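Local coordinates for piwi domain-containing protein (Vanderwaltozyma polyspora, PDB 5THE) that probably binds RNA, being the C-terminal lobe of a budding yeast Argonaute with its RNase H-like Piwi domain, at residues S245-L249 against N474-G480; N254-I258 against D292-T296. All blocks are in the same frame, centred on the assembly; numbering follows the deposited sequence.

Interaction 1: S245-L249 against N474-G480. With nucleotides of chain B.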
loop_
_atom_site.group_PDB
_atom_site.type_symbol
_atom_site.label_atom_id
_atom_site.label_comp_id
_atom_site.label_asym_id
_atom_site.label_seq_id
_atom_site.Cartn_x
_atom_site.Cartn_y
_atom_site.Cartn_z
ATOM N N SER A 245 -4.355 12.124 -6.207
ATOM C CA SER A 245 -5.241 11.472 -5.259
ATOM C C SER A 245 -6.366 10.879 -6.079
ATOM O O SER A 245 -6.934 11.567 -6.931
ATOM C CB SER A 245 -5.810 12.454 -4.216
ATOM O OG SER A 245 -4.767 13.095 -3.522
ATOM N N ASN A 246 -6.668 9.607 -5.849
ATOM C CA ASN A 246 -7.797 9.004 -6.545
ATOM C C ASN A 246 -9.068 9.186 -5.729
ATOM O O ASN A 246 -9.836 10.126 -5.965
ATOM C CB ASN A 246 -7.496 7.540 -6.833
ATOM C CG ASN A 246 -6.287 7.395 -7.720
ATOM O OD1 ASN A 246 -6.020 8.279 -8.522
ATOM N ND2 ASN A 246 -5.535 6.301 -7.566
ATOM N N HIS A 247 -9.294 8.310 -4.764
ATOM C CA HIS A 247 -10.332 8.510 -3.774
ATOM C C HIS A 247 -9.683 8.713 -2.419
ATOM O O HIS A 247 -8.499 8.434 -2.219
ATOM C CB HIS A 247 -11.293 7.316 -3.724
ATOM C CG HIS A 247 -10.635 6.036 -3.304
ATOM N ND1 HIS A 247 -9.896 5.253 -4.172
ATOM C CD2 HIS A 247 -10.594 5.410 -2.103
ATOM C CE1 HIS A 247 -9.449 4.189 -3.529
ATOM N NE2 HIS A 247 -9.853 4.261 -2.269
ATOM N N SER A 248 -10.480 9.208 -1.483
ATOM C CA SER A 248 -10.063 9.353 -0.104
ATOM C C SER A 248 -11.283 9.076 0.749
ATOM O O SER A 248 -12.332 8.655 0.250
ATOM C CB SER A 248 -9.478 10.747 0.163
ATOM O OG SER A 248 -10.506 11.731 0.310
ATOM N N LEU A 249 -11.148 9.324 2.043
ATOM C CA LEU A 249 -12.304 9.372 2.923
ATOM C C LEU A 249 -12.812 10.807 3.005
ATOM O O LEU A 249 -12.102 11.765 2.682
ATOM C CB LEU A 249 -11.942 8.857 4.317
ATOM C CG LEU A 249 -11.321 7.466 4.345
ATOM C CD1 LEU A 249 -11.179 7.003 5.789
ATOM C CD2 LEU A 249 -12.182 6.505 3.527
ATOM N N ASN A 474 -11.411 2.056 8.729
ATOM C CA ASN A 474 -11.408 3.181 7.795
ATOM C C ASN A 474 -10.195 3.140 6.876
ATOM O O ASN A 474 -10.298 3.424 5.674
ATOM C CB ASN A 474 -11.418 4.516 8.552
ATOM C CG ASN A 474 -12.795 4.898 9.047
ATOM O OD1 ASN A 474 -13.741 4.125 8.945
ATOM N ND2 ASN A 474 -12.905 6.094 9.592
ATOM N N LEU A 475 -9.030 2.816 7.428
ATOM C CA LEU A 475 -7.828 2.843 6.615
ATOM C C LEU A 475 -7.823 1.763 5.542
ATOM O O LEU A 475 -6.989 1.821 4.636
ATOM C CB LEU A 475 -6.598 2.716 7.505
ATOM C CG LEU A 475 -6.204 3.993 8.241
ATOM C CD1 LEU A 475 -5.102 3.702 9.228
ATOM C CD2 LEU A 475 -5.760 5.018 7.236
ATOM N N CYS A 476 -8.736 0.797 5.621
ATOM C CA CYS A 476 -8.895 -0.204 4.574
ATOM C C CYS A 476 -9.576 0.349 3.332
ATOM O O CYS A 476 -9.490 -0.274 2.272
ATOM C CB CYS A 476 -9.680 -1.394 5.124
ATOM S SG CYS A 476 -8.728 -2.320 6.372
ATOM N N TYR A 477 -10.202 1.513 3.427
ATOM C CA TYR A 477 -10.938 2.098 2.321
ATOM C C TYR A 477 -10.125 3.107 1.517
ATOM O O TYR A 477 -10.669 3.707 0.593
ATOM C CB TYR A 477 -12.219 2.769 2.844
ATOM C CG TYR A 477 -13.296 1.794 3.262
ATOM C CD1 TYR A 477 -13.138 0.987 4.398
ATOM C CD2 TYR A 477 -14.467 1.671 2.524
ATOM C CE1 TYR A 477 -14.121 0.100 4.786
ATOM C CE2 TYR A 477 -15.461 0.783 2.903
ATOM C CZ TYR A 477 -15.277 0.007 4.035
ATOM O OH TYR A 477 -16.254 -0.870 4.399
ATOM N N ILE A 478 -8.844 3.314 1.826
ATOM C CA ILE A 478 -8.073 4.259 1.032
ATOM C C ILE A 478 -6.824 3.603 0.462
ATOM O O ILE A 478 -5.750 4.209 0.427
ATOM C CB ILE A 478 -7.708 5.519 1.838
ATOM C CG1 ILE A 478 -7.104 5.157 3.183
ATOM C CG2 ILE A 478 -8.928 6.403 2.027
ATOM C CD1 ILE A 478 -6.815 6.355 4.012
ATOM N N PHE A 479 -6.945 2.363 0.017
ATOM C CA PHE A 479 -5.883 1.756 -0.776
ATOM C C PHE A 479 -6.038 2.269 -2.205
ATOM O O PHE A 479 -6.972 1.884 -2.916
ATOM C CB PHE A 479 -5.970 0.240 -0.686
ATOM C CG PHE A 479 -4.860 -0.474 -1.382
ATOM C CD1 PHE A 479 -3.551 -0.354 -0.937
ATOM C CD2 PHE A 479 -5.127 -1.299 -2.462
ATOM C CE1 PHE A 479 -2.532 -1.045 -1.559
ATOM C CE2 PHE A 479 -4.113 -1.980 -3.097
ATOM C CZ PHE A 479 -2.808 -1.855 -2.652
ATOM N N GLY A 480 -5.147 3.162 -2.618
ATOM C CA GLY A 480 -5.425 4.018 -3.759
ATOM C C GLY A 480 -5.422 3.337 -5.119
ATOM O O GLY A 480 -5.794 3.991 -6.100
ATOM P P A B 4 -4.561 -5.401 -5.738
ATOM O OP1 A B 4 -3.520 -4.576 -5.071
ATOM O OP2 A B 4 -4.216 -6.563 -6.565
ATOM O "O5'" A B 4 -5.603 -5.867 -4.631
ATOM C "C5'" A B 4 -6.382 -4.902 -3.947
ATOM C "C4'" A B 4 -7.835 -5.283 -3.900
ATOM O "O4'" A B 4 -8.384 -5.334 -5.236
ATOM C "C3'" A B 4 -8.149 -6.645 -3.314
ATOM O "O3'" A B 4 -8.132 -6.606 -1.902
ATOM C "C2'" A B 4 -9.519 -6.941 -3.913
ATOM O "O2'" A B 4 -10.530 -6.197 -3.239
ATOM C "C1'" A B 4 -9.355 -6.346 -5.317
ATOM N N9 A B 4 -8.859 -7.338 -6.279
ATOM C C8 A B 4 -7.573 -7.801 -6.394
ATOM N N7 A B 4 -7.411 -8.685 -7.347
ATOM C C5 A B 4 -8.678 -8.800 -7.891
ATOM C C6 A B 4 -9.142 -9.578 -8.943
ATOM N N6 A B 4 -8.328 -10.402 -9.611
ATOM N N1 A B 4 -10.453 -9.468 -9.262
ATOM C C2 A B 4 -11.226 -8.616 -8.553
ATOM N N3 A B 4 -10.895 -7.816 -7.534
ATOM C C4 A B 4 -9.590 -7.975 -7.251
HETATM O O HOH W 1 -9.350 1.495 -1.412
#

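Interaction 2: N254-I258 against D292-T296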
loop_
_atom_site.group_PDB
_atom_site.type_symbol
_atom_site.label_atom_id
_atom_site.label_comp_id
_atom_site.label_asym_id
_atom_site.label_seq_id
_atom_site.Cartn_x
_atom_site.Cartn_y
_atom_site.Cartn_z
ATOM N N ASN A 254 -11.928 11.871 8.095
ATOM C CA ASN A 254 -10.508 12.121 8.338
ATOM C C ASN A 254 -10.250 12.777 9.691
ATOM O O ASN A 254 -9.122 12.697 10.196
ATOM C CB ASN A 254 -9.917 12.979 7.217
ATOM C CG ASN A 254 -9.769 12.220 5.918
ATOM O OD1 ASN A 254 -9.539 11.005 5.915
ATOM N ND2 ASN A 254 -9.893 12.931 4.800
ATOM N N LYS A 255 -11.261 13.415 10.286
ATOM C CA LYS A 255 -11.094 14.011 11.612
ATOM C C LYS A 255 -10.616 12.982 12.625
ATOM O O LYS A 255 -9.861 13.313 13.547
ATOM C CB LYS A 255 -12.413 14.637 12.082
ATOM C CG LYS A 255 -12.806 15.871 11.299
ATOM C CD LYS A 255 -14.151 16.392 11.719
ATOM C CE LYS A 255 -14.470 17.695 11.003
ATOM N NZ LYS A 255 -15.916 18.027 11.126
ATOM N N LEU A 256 -11.032 11.729 12.452
ATOM C CA LEU A 256 -10.576 10.659 13.324
ATOM C C LEU A 256 -9.060 10.593 13.391
ATOM O O LEU A 256 -8.496 10.208 14.418
ATOM C CB LEU A 256 -11.138 9.333 12.822
ATOM C CG LEU A 256 -11.317 8.253 13.879
ATOM C CD1 LEU A 256 -12.403 8.648 14.870
ATOM C CD2 LEU A 256 -11.648 6.947 13.185
ATOM N N LEU A 257 -8.380 10.960 12.308
ATOM C CA LEU A 257 -6.928 10.877 12.252
ATOM C C LEU A 257 -6.270 12.245 12.370
ATOM O O LEU A 257 -5.141 12.427 11.905
ATOM C CB LEU A 257 -6.499 10.172 10.964
ATOM C CG LEU A 257 -6.695 8.646 10.993
ATOM C CD1 LEU A 257 -6.526 8.037 9.619
ATOM C CD2 LEU A 257 -5.706 8.035 11.974
ATOM N N ILE A 258 -6.954 13.213 12.977
ATOM C CA ILE A 258 -6.403 14.545 13.195
ATOM C C ILE A 258 -6.330 14.798 14.693
ATOM O O ILE A 258 -7.309 14.589 15.421
ATOM C CB ILE A 258 -7.227 15.627 12.473
ATOM C CG1 ILE A 258 -7.069 15.445 10.954
ATOM C CG2 ILE A 258 -6.778 17.044 12.884
ATOM C CD1 ILE A 258 -7.861 16.430 10.140
ATOM N N ASP A 292 -0.272 14.141 5.099
ATOM C CA ASP A 292 -1.256 15.188 5.338
ATOM C C ASP A 292 -2.544 14.556 5.856
ATOM O O ASP A 292 -2.581 13.374 6.219
ATOM C CB ASP A 292 -1.470 16.056 4.089
ATOM C CG ASP A 292 -2.057 15.296 2.909
ATOM O OD1 ASP A 292 -2.591 14.181 3.071
ATOM O OD2 ASP A 292 -1.982 15.846 1.788
ATOM N N ASP A 293 -3.608 15.350 5.880
ATOM C CA ASP A 293 -4.881 14.902 6.422
ATOM C C ASP A 293 -5.741 14.175 5.394
ATOM O O ASP A 293 -6.889 13.850 5.690
ATOM C CB ASP A 293 -5.638 16.092 7.037
ATOM C CG ASP A 293 -6.026 17.162 6.016
ATOM O OD1 ASP A 293 -5.636 17.077 4.835
ATOM O OD2 ASP A 293 -6.725 18.112 6.419
ATOM N N LYS A 294 -5.213 13.896 4.204
ATOM C CA LYS A 294 -5.950 13.103 3.223
ATOM C C LYS A 294 -5.521 11.640 3.180
ATOM O O LYS A 294 -6.322 10.787 2.786
ATOM C CB LYS A 294 -5.803 13.722 1.825
ATOM C CG LYS A 294 -6.279 15.163 1.738
ATOM C CD LYS A 294 -7.696 15.293 2.318
ATOM C CE LYS A 294 -8.200 16.737 2.290
ATOM N NZ LYS A 294 -9.591 16.810 2.848
ATOM N N PHE A 295 -4.272 11.332 3.558
ATOM C CA PHE A 295 -3.780 9.952 3.691
ATOM C C PHE A 295 -3.826 9.198 2.367
ATOM O O PHE A 295 -3.988 7.977 2.311
ATOM C CB PHE A 295 -4.540 9.211 4.786
ATOM C CG PHE A 295 -4.500 9.935 6.088
ATOM C CD1 PHE A 295 -3.391 9.816 6.921
ATOM C CD2 PHE A 295 -5.532 10.795 6.442
ATOM C CE1 PHE A 295 -3.337 10.508 8.119
ATOM C CE2 PHE A 295 -5.490 11.522 7.642
ATOM C CZ PHE A 295 -4.402 11.384 8.484
ATOM N N THR A 296 -3.631 9.944 1.309
ATOM C CA THR A 296 -3.697 9.470 -0.058
ATOM C C THR A 296 -2.333 9.066 -0.596
ATOM O O THR A 296 -2.245 8.296 -1.566
ATOM C CB THR A 296 -4.318 10.609 -0.871
ATOM O OG1 THR A 296 -5.745 10.413 -0.954
ATOM C CG2 THR A 296 -3.692 10.732 -2.190
HETATM O O HOH W 2 -8.757 10.106 3.537
HETATM O O HOH W 3 -9.462 15.940 5.610
#

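Interaction 1: S245-L249 against N474-G480
Asn246 and His247 make the polar part of this contact. Asn246 ND2 donates to Gly480 O over 2.7 Å, with the carbonyl oxygen lying almost in the amide plane and an N-H...O angle of 157°. The same ND2 also reaches Met236 O of helix 228-241, so it serves two acceptors. Replacing Asn246 by alanine removes the amide, and Gly480 O is likely to lose this donor, as is Met236 O. His247 CG lies between its backbone N and carbonyl carbon (chi1 63°), which helps bring NE2 to Tyr477 O at 3.0 Å, a weak bond bent to 122°; Phe479 O stands at the same ring's edge, 3.4 Å from CE1. Water 1 joins NE2 to Phe479 O, to which it donates at 2.8 Å.

The apolar part lies at Leu249, whose CG presses on Ile478 CG2 at a tight 3.5 Å. CD2 also lies on Ile478 CG2 and reaches Tyr477 CB, while CD1 meets Asn474 CB.

Beyond the turn, the ring edge of Phe479 meets the phosphate of A4 of chain B, CE2 to OP1 3.3 Å. Amide, weak imidazole bond and water all meet backbone carbonyls of 477-480, which probably helps hold the loop carrying Phe479.

Interaction 2: N254-I258 against D292-T296
Leu257 lies against the ring of Phe295. Its CD1 methyl sits over the middle of one face, a CH-pi contact 4.1 Å from the centroid and only 9° off the ring normal, while CB comes to 3.5 Å from CZ. With CG beside the backbone N, the leucine branch rises over the ring. Asp292 O lies over the centre of the opposite face, so the phenyl lies between a methyl and a carbonyl oxygen. Phe295 itself has positive phi, and its bond to CB points toward residues 254-258.

Asn254 slides past Phe295 in the opposite direction, its amide plane 54° from the ring. The amide packs against Asp293 O without bonding to it, ND2 standing 3.3 Å from that oxygen. Its OD1 accepts from water 2 at 2.7 Å, and that water also donates to Lys294 O. On the other branch, ND2 donates to water 3, which accepts a second hydrogen bond, from Lys294 NZ at 2.9 Å. The lysine chain bends at chi2 (-51°), which helps fold its ammonium back to this water. Farther along, Ile258 CD1 touches Asp293 CB at 3.8 Å.

Within its own loop, Asp292 OD1 accepts from Lys294 N at 2.9 Å, forming an Asx turn that shapes the backbone leading into Phe295. The polar links here thus run through two waters, while direct contact is by packing, the phenyl face being one part of it.

Overall arrangement
Both interactions lie in the Piwi domain, with centres about 10 Å apart. Along the chain, 245-249 is followed closely by 254-258, with the short helix 251-254 leading from one to the other; 292-296 comes next, in the loop that joins strand 282-289 to strand 300-305. Residues 474-480 follow much later, at the end of helix 465-475. Interaction 2 therefore falls within the chain span bridged by interaction 1. The two pack together: Ile478 CD1 approaches Phe295 O at 3.7 Å, and helix 465-475 also receives Leu256 and Leu257. Interaction 1 extends to the RNA, whereas interaction 2 stays about 13 Å from it at the nearest atom, as packing behind the RNA-contacting loop.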